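CrtC domain-containing protein (Fusarium vanettenii 77-13-4, PDB 7A0Q) is a kievitone hydratase, a lyase that probably adds water to the prenyl side chain of the plant phytoalexin kievitone and so disarms this host defence. Local coordinates at residues A[76-81]-A[87-92]; A[101-106]-A[138-143]; A[59-64]-A[149-154]; A[281-286]-A[305-310]. One frame throughout, in Å; residues are numbered along the deposited sequence.

Followed from the N terminus, the chain first commits strand 58-66, whose partner in interaction 3 comes only at 149-154, so that contact closes the longest of the loops. Nested inside it, in series, lie interaction 1, which closes the hairpin 76-81 with 87-92, and interaction 2, in which 101-106 meets 138-143. Backbone bonds knit the neighbours, Ala77 to Ser61 and Phe88 to Thr105, while the side-chain hydroxyl of Ser138 bonds to those of Ser61 and Tyr151. Interaction 4 (281-286 with 305-310) opens later, in the second lipocalin-like domain. It nevertheless touches the first, since Leu308 packs on Arg89 and Ser91 and Val309 N bonds to Gln102 OE1.

Interaction 1: A[76-81]-A[87-92]; sequences LAHYLD and YFRAST
His78 sends CG anti to its backbone N (chi1 176°), whereas Arg89 sets CG between N and the carbonyl carbon (chi1 58°) and then runs extended to NE; the two side chains travel side by side in the same direction. They join where Arg89 NE donates to His78 ND1, 2.9 Å away. The donor lies in the imidazole plane, but the bond is bent at the hydrogen (139°). Tyr87 leans in from the next hydrogen-bonded pair: its OH sits over the centre of the guanidinium and bonds weakly to Leu314 O, and Leu80 CB covers a face of the phenol ring in a CH-pi contact, 3.9 Å from its centroid. All this rides on an antiparallel beta hairpin of the N-terminal lipocalin-like domain, strand 72-81 with 86-94, where His78 and Arg89 exchange paired backbone bonds. His78 NE2 bonds to Ser58 OG and Trp60 meets the imidazole edge-to-face, fixing its rotation. On the other face of the strands, Ala77 CB rests 3.8 Å from Phe88 CZ. The nearest side-chain atom of Tyr79 is about 3 Å from the magnesium ion of the Thr86, Ser109 and Ser119 site, and Tyr79 OH bonds to Thr110 OG1.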
# COMPACT_ATOMS: atom_id res chain seq x y z
N LEU A 76 9.06 -0.07 0.41
CA LEU A 76 7.90 -0.34 1.24
C LEU A 76 8.24 -0.16 2.71
O LEU A 76 9.32 -0.56 3.15
CB LEU A 76 7.41 -1.77 1.03
CG LEU A 76 6.42 -2.05 -0.08
CD1 LEU A 76 6.73 -1.31 -1.38
CD2 LEU A 76 6.43 -3.53 -0.31
N ALA A 77 7.33 0.44 3.47
CA ALA A 77 7.44 0.53 4.92
C ALA A 77 6.08 0.24 5.53
O ALA A 77 5.07 0.74 5.03
CB ALA A 77 7.92 1.91 5.37
N HIS A 78 6.05 -0.54 6.61
CA HIS A 78 4.77 -0.91 7.19
C HIS A 78 4.92 -1.18 8.68
O HIS A 78 5.76 -2.00 9.07
CB HIS A 78 4.22 -2.16 6.50
CG HIS A 78 2.95 -2.67 7.09
ND1 HIS A 78 2.71 -4.01 7.28
CD2 HIS A 78 1.84 -2.02 7.53
CE1 HIS A 78 1.51 -4.17 7.81
NE2 HIS A 78 0.96 -2.98 7.98
N TYR A 79 4.11 -0.51 9.50
CA TYR A 79 4.01 -0.80 10.94
C TYR A 79 2.62 -1.30 11.26
O TYR A 79 1.63 -0.70 10.85
CB TYR A 79 4.31 0.45 11.78
CG TYR A 79 4.29 0.20 13.28
CD1 TYR A 79 3.10 0.21 14.00
CD2 TYR A 79 5.48 -0.02 13.97
CE1 TYR A 79 3.08 -0.01 15.38
CE2 TYR A 79 5.47 -0.23 15.35
CZ TYR A 79 4.28 -0.23 16.04
OH TYR A 79 4.29 -0.43 17.40
N LEU A 80 2.54 -2.39 12.01
CA LEU A 80 1.26 -2.96 12.43
C LEU A 80 1.21 -3.05 13.95
O LEU A 80 2.12 -3.62 14.57
CB LEU A 80 1.04 -4.35 11.81
CG LEU A 80 -0.30 -4.98 12.19
CD1 LEU A 80 -1.46 -4.23 11.55
CD2 LEU A 80 -0.35 -6.45 11.81
N ASP A 81 0.16 -2.48 14.54
CA ASP A 81 -0.13 -2.72 15.94
C ASP A 81 -1.15 -3.85 16.06
O ASP A 81 -2.16 -3.86 15.35
CB ASP A 81 -0.67 -1.47 16.64
CG ASP A 81 -1.01 -1.75 18.09
OD1 ASP A 81 -0.05 -1.96 18.87
OD2 ASP A 81 -2.21 -1.79 18.44
N TYR A 87 4.86 -5.04 14.76
CA TYR A 87 6.01 -5.25 13.90
C TYR A 87 6.19 -4.07 12.97
O TYR A 87 5.27 -3.29 12.72
CB TYR A 87 5.94 -6.56 13.10
CG TYR A 87 4.81 -6.75 12.09
CD1 TYR A 87 4.76 -6.02 10.91
CD2 TYR A 87 3.86 -7.73 12.29
CE1 TYR A 87 3.75 -6.23 9.97
CE2 TYR A 87 2.85 -7.96 11.35
CZ TYR A 87 2.80 -7.20 10.20
OH TYR A 87 1.81 -7.42 9.27
N PHE A 88 7.42 -3.92 12.51
CA PHE A 88 7.76 -3.07 11.38
C PHE A 88 8.40 -3.95 10.33
O PHE A 88 9.23 -4.81 10.64
CB PHE A 88 8.72 -1.95 11.79
CG PHE A 88 9.05 -0.99 10.67
CD1 PHE A 88 8.18 0.05 10.33
CD2 PHE A 88 10.24 -1.12 9.95
CE1 PHE A 88 8.50 0.94 9.30
CE2 PHE A 88 10.56 -0.24 8.92
CZ PHE A 88 9.69 0.80 8.59
N ARG A 89 8.02 -3.73 9.07
CA ARG A 89 8.62 -4.46 7.97
C ARG A 89 8.84 -3.51 6.80
O ARG A 89 8.15 -2.49 6.67
CB ARG A 89 7.77 -5.69 7.57
CG ARG A 89 6.34 -5.37 7.17
CD ARG A 89 5.54 -6.66 7.01
NE ARG A 89 4.18 -6.41 6.55
CZ ARG A 89 3.29 -7.37 6.32
NH1 ARG A 89 3.61 -8.65 6.51
NH2 ARG A 89 2.07 -7.05 5.89
N ALA A 90 9.83 -3.82 5.98
CA ALA A 90 10.22 -2.91 4.91
C ALA A 90 10.95 -3.68 3.83
O ALA A 90 11.54 -4.74 4.09
CB ALA A 90 11.12 -1.78 5.44
N SER A 91 10.95 -3.12 2.62
CA SER A 91 11.65 -3.75 1.51
C SER A 91 12.10 -2.69 0.52
O SER A 91 11.58 -1.57 0.48
CB SER A 91 10.77 -4.79 0.80
OG SER A 91 9.68 -4.19 0.12
N THR A 92 13.09 -3.06 -0.29
CA THR A 92 13.52 -2.25 -1.42
C THR A 92 13.61 -3.14 -2.65
O THR A 92 14.01 -4.30 -2.55
CB THR A 92 14.88 -1.59 -1.18
OG1 THR A 92 15.88 -2.61 -1.11
CG2 THR A 92 14.88 -0.79 0.12

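Interaction 2: A[101-106]-A[138-143]; sequences HQYVTV and SYSNHD
Ser140 OG is gripped by two partners: Tyr103 OH donates to it over 2.8 Å, and the same serine oxygen is hydrogen-bonded to the carbonyl O of Val145 in the following strand. Ser140 places this oxygen anti to its backbone N (chi1 179°), which carries it out toward strand 100-107, where it meets the phenol in the plane of the ring, at its edge. One face of that ring belongs to His142. Imidazole and phenol stack face to face, their centroids 3.8 Å apart and their planes only 4° from parallel. The two side chains enter from opposite strands and slide past each other, so that each CB ends up over its partner's ring: His142 CB lies 3.7 Å from the Tyr103 centroid, and Tyr103 CB 4.0 Å from the His142 centroid. Both are CH-pi contacts. The backbones stay well apart, 8.2 Å between Tyr103 CA and His142 CA, as befits strands that face each other across the N-terminal lipocalin-like domain without being paired; Asn123 and Val145 also pack against Tyr103. Because a carbonyl can only accept, the hydroxyls of Tyr103 and Ser140 form a chain with one direction, tyrosine to serine to Val145 O, and this bond together with the stack leaves the phenol little freedom to turn.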
# COMPACT_ATOMS: atom_id res chain seq x y z
N HIS A 101 15.50 -6.62 -1.22
CA HIS A 101 15.84 -6.87 0.17
C HIS A 101 14.63 -6.58 1.04
O HIS A 101 13.87 -5.64 0.76
CB HIS A 101 17.02 -6.01 0.62
CG HIS A 101 18.28 -6.29 -0.14
ND1 HIS A 101 19.11 -7.34 0.18
CD2 HIS A 101 18.82 -5.68 -1.22
CE1 HIS A 101 20.12 -7.36 -0.67
NE2 HIS A 101 19.97 -6.37 -1.52
N GLN A 102 14.45 -7.37 2.09
CA GLN A 102 13.30 -7.21 2.97
C GLN A 102 13.66 -7.69 4.37
O GLN A 102 14.57 -8.50 4.56
CB GLN A 102 12.07 -7.98 2.47
CG GLN A 102 12.30 -9.47 2.20
CD GLN A 102 12.28 -10.34 3.45
OE1 GLN A 102 11.51 -10.09 4.38
NE2 GLN A 102 13.13 -11.36 3.48
N TYR A 103 12.89 -7.21 5.34
CA TYR A 103 12.96 -7.76 6.69
C TYR A 103 11.66 -7.46 7.42
O TYR A 103 10.88 -6.58 7.03
CB TYR A 103 14.14 -7.19 7.48
CG TYR A 103 13.95 -5.77 7.95
CD1 TYR A 103 14.24 -4.70 7.11
CD2 TYR A 103 13.49 -5.49 9.23
CE1 TYR A 103 14.07 -3.40 7.53
CE2 TYR A 103 13.32 -4.18 9.66
CZ TYR A 103 13.61 -3.14 8.80
OH TYR A 103 13.45 -1.84 9.21
N VAL A 104 11.43 -8.22 8.49
CA VAL A 104 10.34 -8.02 9.44
C VAL A 104 10.96 -8.04 10.82
O VAL A 104 11.71 -8.97 11.15
CB VAL A 104 9.27 -9.13 9.33
CG1 VAL A 104 8.11 -8.85 10.29
CG2 VAL A 104 8.77 -9.31 7.89
N THR A 105 10.67 -7.02 11.63
CA THR A 105 11.19 -6.96 12.99
C THR A 105 10.03 -6.80 13.97
O THR A 105 9.13 -5.98 13.75
CB THR A 105 12.24 -5.84 13.14
OG1 THR A 105 12.85 -5.92 14.43
CG2 THR A 105 11.64 -4.45 12.95
N VAL A 106 10.03 -7.62 15.02
CA VAL A 106 8.87 -7.78 15.89
C VAL A 106 9.09 -7.00 17.17
O VAL A 106 10.16 -7.10 17.79
CB VAL A 106 8.60 -9.27 16.17
CG1 VAL A 106 7.45 -9.44 17.14
CG2 VAL A 106 8.30 -9.98 14.87
N SER A 138 8.85 7.76 6.60
CA SER A 138 9.08 6.32 6.69
C SER A 138 10.58 6.08 6.69
O SER A 138 11.27 6.50 5.76
CB SER A 138 8.43 5.56 5.53
OG SER A 138 7.02 5.65 5.58
N TYR A 139 11.10 5.41 7.72
CA TYR A 139 12.54 5.27 7.84
C TYR A 139 12.92 3.88 8.33
O TYR A 139 12.16 3.22 9.05
CB TYR A 139 13.13 6.35 8.77
CG TYR A 139 12.67 6.22 10.20
CD1 TYR A 139 11.44 6.73 10.60
CD2 TYR A 139 13.46 5.57 11.15
CE1 TYR A 139 11.00 6.60 11.90
CE2 TYR A 139 13.03 5.45 12.47
CZ TYR A 139 11.80 5.97 12.84
OH TYR A 139 11.35 5.85 14.13
N SER A 140 14.11 3.45 7.92
CA SER A 140 14.61 2.12 8.22
C SER A 140 16.12 2.21 8.36
O SER A 140 16.78 2.91 7.59
CB SER A 140 14.22 1.12 7.12
OG SER A 140 14.74 -0.17 7.39
N ASN A 141 16.66 1.49 9.36
CA ASN A 141 18.10 1.45 9.65
C ASN A 141 18.44 -0.00 9.96
O ASN A 141 18.78 -0.37 11.09
CB ASN A 141 18.47 2.38 10.79
CG ASN A 141 18.26 3.82 10.43
OD1 ASN A 141 19.04 4.40 9.67
ND2 ASN A 141 17.20 4.41 10.96
N HIS A 142 18.31 -0.83 8.94
CA HIS A 142 18.53 -2.26 8.99
C HIS A 142 19.55 -2.59 7.91
O HIS A 142 19.58 -1.94 6.86
CB HIS A 142 17.22 -3.00 8.75
CG HIS A 142 17.25 -4.46 9.08
ND1 HIS A 142 16.87 -4.94 10.32
CD2 HIS A 142 17.57 -5.54 8.34
CE1 HIS A 142 16.98 -6.26 10.32
NE2 HIS A 142 17.41 -6.65 9.13
N ASP A 143 20.40 -3.57 8.18
CA ASP A 143 21.38 -3.96 7.18
C ASP A 143 20.66 -4.37 5.90
O ASP A 143 19.70 -5.16 5.93
CB ASP A 143 22.27 -5.09 7.70
CG ASP A 143 23.34 -4.58 8.64
OD1 ASP A 143 23.78 -3.42 8.49
OD2 ASP A 143 23.76 -5.35 9.54

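Interaction 3: A[59-64]-A[149-154]; sequences WWSSSY and ITYDAT
The flat group where Ser61 meets Tyr151 is the phenol of Tyr151, which presents its hydroxyl end to the serine: Ser61 CB lies 3.6 Å from Tyr151 OH and 4.0 Å from Tyr151 CZ, while Ala181 of strand 171-189 packs against the same tyrosine. The Tyr151 ring reaches this place with CG between the backbone N and the carbonyl carbon. No hydrogen bond crosses directly between the segments. The polar link is made instead through Ser138, whose OG bonds to both Tyr151 OH and Ser61 OG, so that one buried hydroxyl satisfies two others. A second touch lies two residues on from Ser61 and two back from Tyr151. Ser63 OG approaches the Ile149 methyls, 3.7 Å from Ile149 CG2 and 4.0 Å from Ile149 CD1, and meets its polar need by a hydrogen bond to Thr203 OG1. Ile149 is also covered by Val75 and Thr183. With 8.3 Å between Ser63 CA and Ile149 CA, these are the inward side chains of two strands not paired with each other: 58-66, flanked by 72-81 and 202-210, and 145-152, beside 171-189. Side chains from such strands meeting inside an antiparallel beta structure are consistent with the lipocalin-like fold of the N-terminal domain and its assignment to the calycin clan.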
# COMPACT_ATOMS: atom_id res chain seq x y z
N TRP A 59 -0.07 1.39 9.53
CA TRP A 59 0.49 2.55 8.84
C TRP A 59 1.43 2.02 7.77
O TRP A 59 2.27 1.17 8.07
CB TRP A 59 1.24 3.48 9.82
CG TRP A 59 0.41 4.10 10.93
CD1 TRP A 59 -0.11 5.35 10.95
CD2 TRP A 59 0.04 3.49 12.19
NE1 TRP A 59 -0.78 5.57 12.14
CE2 TRP A 59 -0.71 4.44 12.90
CE3 TRP A 59 0.25 2.23 12.76
CZ2 TRP A 59 -1.24 4.18 14.18
CZ3 TRP A 59 -0.26 1.97 14.03
CH2 TRP A 59 -1.00 2.94 14.72
N TRP A 60 1.29 2.49 6.53
CA TRP A 60 1.89 1.79 5.39
C TRP A 60 2.25 2.77 4.29
O TRP A 60 1.50 3.70 4.01
CB TRP A 60 0.88 0.75 4.89
CG TRP A 60 1.26 -0.21 3.83
CD1 TRP A 60 1.56 -1.53 3.99
CD2 TRP A 60 1.28 0.03 2.41
NE1 TRP A 60 1.80 -2.12 2.78
CE2 TRP A 60 1.63 -1.19 1.79
CE3 TRP A 60 1.04 1.15 1.61
CZ2 TRP A 60 1.76 -1.32 0.40
CZ3 TRP A 60 1.16 1.02 0.22
CH2 TRP A 60 1.52 -0.21 -0.36
N SER A 61 3.41 2.57 3.67
CA SER A 61 3.81 3.42 2.55
C SER A 61 4.52 2.61 1.49
O SER A 61 5.32 1.71 1.79
CB SER A 61 4.70 4.60 2.99
OG SER A 61 5.95 4.20 3.55
N SER A 62 4.22 2.92 0.23
CA SER A 62 4.98 2.42 -0.91
C SER A 62 5.47 3.60 -1.74
O SER A 62 4.66 4.36 -2.29
CB SER A 62 4.14 1.43 -1.73
OG SER A 62 3.04 2.07 -2.36
N SER A 63 6.78 3.79 -1.79
CA SER A 63 7.37 4.91 -2.50
C SER A 63 7.91 4.45 -3.84
O SER A 63 8.69 3.49 -3.90
CB SER A 63 8.49 5.56 -1.68
OG SER A 63 8.00 6.09 -0.47
N TYR A 64 7.45 5.10 -4.90
CA TYR A 64 7.92 4.87 -6.26
C TYR A 64 8.95 5.95 -6.57
O TYR A 64 8.58 7.12 -6.74
CB TYR A 64 6.74 4.92 -7.23
CG TYR A 64 5.61 3.96 -6.90
CD1 TYR A 64 4.61 4.32 -6.00
CD2 TYR A 64 5.55 2.70 -7.49
CE1 TYR A 64 3.57 3.44 -5.70
CE2 TYR A 64 4.53 1.82 -7.20
CZ TYR A 64 3.54 2.19 -6.31
OH TYR A 64 2.55 1.29 -6.06
N ILE A 149 12.72 8.47 4.18
CA ILE A 149 11.86 9.01 3.14
C ILE A 149 10.81 9.89 3.80
O ILE A 149 10.11 9.44 4.71
CB ILE A 149 11.19 7.88 2.34
CG1 ILE A 149 12.25 6.96 1.74
CG2 ILE A 149 10.28 8.47 1.29
CD1 ILE A 149 11.68 5.71 1.05
N THR A 150 10.68 11.13 3.34
CA THR A 150 9.61 11.99 3.80
C THR A 150 8.63 12.25 2.67
O THR A 150 8.98 12.19 1.49
CB THR A 150 10.13 13.33 4.34
OG1 THR A 150 10.86 14.02 3.32
CG2 THR A 150 11.01 13.09 5.56
N TYR A 151 7.37 12.50 3.03
CA TYR A 151 6.39 12.75 1.98
C TYR A 151 5.31 13.69 2.51
O TYR A 151 5.07 13.81 3.71
CB TYR A 151 5.77 11.44 1.42
CG TYR A 151 5.55 10.35 2.44
CD1 TYR A 151 6.60 9.52 2.84
CD2 TYR A 151 4.30 10.15 3.02
CE1 TYR A 151 6.41 8.54 3.79
CE2 TYR A 151 4.11 9.17 3.97
CZ TYR A 151 5.16 8.37 4.35
OH TYR A 151 4.96 7.39 5.30
N ASP A 152 4.69 14.38 1.56
CA ASP A 152 3.76 15.48 1.80
C ASP A 152 2.50 15.16 1.00
O ASP A 152 2.58 14.95 -0.22
CB ASP A 152 4.40 16.81 1.36
CG ASP A 152 3.50 18.02 1.51
OD1 ASP A 152 2.31 17.89 1.88
OD2 ASP A 152 3.99 19.15 1.25
N ALA A 153 1.35 15.11 1.68
CA ALA A 153 0.13 14.55 1.10
C ALA A 153 -0.55 15.54 0.15
O ALA A 153 -1.72 15.89 0.29
CB ALA A 153 -0.82 14.13 2.22
N THR A 154 0.22 15.95 -0.87
CA THR A 154 -0.22 16.82 -1.95
C THR A 154 -1.08 16.08 -2.97
O THR A 154 -0.86 16.21 -4.17
CB THR A 154 1.01 17.42 -2.63
OG1 THR A 154 1.74 16.36 -3.28
CG2 THR A 154 1.90 18.09 -1.61

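Interaction 4: A[281-286]-A[305-310]; sequences VTYPLD and DQELVG
Strands 282-291 and 295-308 follow one another as a beta hairpin, yet at Tyr283 and Glu307 the backbones have drawn apart, with 9.5 Å between their CA atoms, and only side chains span the distance. Tyr283 OH donates to Glu307 OE2 over 2.7 Å. The two groups cross almost at a right angle, ring and carboxylate planes being 88° apart. The acceptor lies in the ring plane, at its edge, with Tyr283 CE2 3.3 Å from Glu307 OE2. On the carboxylate, the hydroxyl arrives on the anti side of OE2, 29° out of the carboxylate plane. Glu307 gets there on a fully stretched chain, CG anti to the backbone N (chi1 -177°). Its oxygens have further partners: OE2 is bonded to Ser276 OG, and OE1 receives the backbone N-H of Ala277, so the buried carboxylate is held at both ends by the turn that precedes strand 282-291. Together the three hydrogen bonds fix its rotation. At the other end of the residue, Glu307 N makes a weak bond to Asp305 OD1. The ring of Tyr283 also meets that of Tyr318, from strand 317-328, and Thr316 touches both partners of the contact. The tyrosine and the acid thus bridge strands that have separated near their ends, within the eight-stranded antiparallel barrel, closed in simple up-and-down order, that is characteristic of the lipocalin-like C-terminal domain.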
# COMPACT_ATOMS: atom_id res chain seq x y z
N VAL A 281 2.51 -21.49 1.33
CA VAL A 281 1.60 -21.01 0.30
C VAL A 281 2.37 -20.75 -0.98
O VAL A 281 3.56 -20.42 -0.95
CB VAL A 281 0.85 -19.75 0.80
CG1 VAL A 281 1.80 -18.58 0.96
CG2 VAL A 281 -0.30 -19.40 -0.14
N THR A 282 1.68 -20.90 -2.11
CA THR A 282 2.19 -20.59 -3.44
C THR A 282 1.47 -19.35 -3.95
O THR A 282 0.25 -19.36 -4.12
CB THR A 282 1.95 -21.75 -4.40
OG1 THR A 282 2.43 -22.97 -3.82
CG2 THR A 282 2.65 -21.51 -5.72
N TYR A 283 2.24 -18.29 -4.22
CA TYR A 283 1.60 -17.07 -4.72
C TYR A 283 1.47 -17.11 -6.24
O TYR A 283 2.42 -17.48 -6.93
CB TYR A 283 2.42 -15.84 -4.34
CG TYR A 283 2.68 -15.67 -2.86
CD1 TYR A 283 1.64 -15.35 -1.98
CD2 TYR A 283 3.96 -15.81 -2.34
CE1 TYR A 283 1.88 -15.19 -0.63
CE2 TYR A 283 4.20 -15.66 -0.99
CZ TYR A 283 3.17 -15.34 -0.14
OH TYR A 283 3.42 -15.18 1.20
N PRO A 284 0.32 -16.71 -6.79
CA PRO A 284 0.25 -16.43 -8.22
C PRO A 284 1.00 -15.15 -8.54
O PRO A 284 1.20 -14.28 -7.69
CB PRO A 284 -1.25 -16.27 -8.47
CG PRO A 284 -1.76 -15.71 -7.17
CD PRO A 284 -0.91 -16.32 -6.08
N LEU A 285 1.43 -15.03 -9.80
CA LEU A 285 2.24 -13.88 -10.23
C LEU A 285 1.62 -13.11 -11.39
O LEU A 285 2.25 -12.18 -11.90
CB LEU A 285 3.66 -14.32 -10.59
CG LEU A 285 4.54 -14.77 -9.43
CD1 LEU A 285 5.95 -15.02 -9.93
CD2 LEU A 285 4.56 -13.73 -8.31
N ASP A 286 0.41 -13.46 -11.82
CA ASP A 286 -0.32 -12.70 -12.82
C ASP A 286 -1.79 -12.73 -12.45
O ASP A 286 -2.24 -13.63 -11.74
CB ASP A 286 -0.12 -13.25 -14.24
CG ASP A 286 1.34 -13.23 -14.67
OD1 ASP A 286 1.79 -12.21 -15.23
OD2 ASP A 286 2.05 -14.23 -14.42
N ASP A 305 10.37 -12.92 -6.58
CA ASP A 305 10.53 -12.81 -5.13
C ASP A 305 10.29 -11.36 -4.71
O ASP A 305 11.13 -10.49 -4.91
CB ASP A 305 11.92 -13.28 -4.71
CG ASP A 305 12.16 -13.16 -3.21
OD1 ASP A 305 11.21 -12.89 -2.45
OD2 ASP A 305 13.33 -13.34 -2.79
N GLN A 306 9.12 -11.11 -4.11
CA GLN A 306 8.81 -9.84 -3.45
C GLN A 306 8.03 -10.11 -2.17
O GLN A 306 7.02 -9.46 -1.88
CB GLN A 306 8.04 -8.90 -4.38
CG GLN A 306 8.71 -8.64 -5.72
CD GLN A 306 8.02 -7.56 -6.52
OE1 GLN A 306 8.10 -6.38 -6.19
NE2 GLN A 306 7.30 -7.96 -7.57
N GLU A 307 8.51 -11.07 -1.38
CA GLU A 307 7.82 -11.53 -0.18
C GLU A 307 8.51 -11.01 1.08
O GLU A 307 9.71 -11.26 1.29
CB GLU A 307 7.74 -13.05 -0.13
CG GLU A 307 6.98 -13.56 1.07
CD GLU A 307 7.06 -15.06 1.22
OE1 GLU A 307 8.12 -15.64 0.88
OE2 GLU A 307 6.07 -15.66 1.68
N LEU A 308 7.75 -10.32 1.93
CA LEU A 308 8.17 -10.01 3.29
C LEU A 308 7.96 -11.26 4.14
O LEU A 308 6.82 -11.72 4.28
CB LEU A 308 7.36 -8.84 3.84
CG LEU A 308 7.28 -7.59 2.98
CD1 LEU A 308 6.34 -6.56 3.58
CD2 LEU A 308 8.64 -7.00 2.83
N VAL A 309 9.04 -11.80 4.70
CA VAL A 309 9.00 -13.12 5.34
C VAL A 309 8.94 -12.94 6.85
O VAL A 309 9.90 -12.49 7.48
CB VAL A 309 10.21 -13.97 4.95
CG1 VAL A 309 10.12 -15.32 5.65
CG2 VAL A 309 10.25 -14.15 3.44
N GLY A 310 7.81 -13.32 7.44
CA GLY A 310 7.63 -13.25 8.87
C GLY A 310 7.75 -14.61 9.52
O GLY A 310 8.01 -15.62 8.87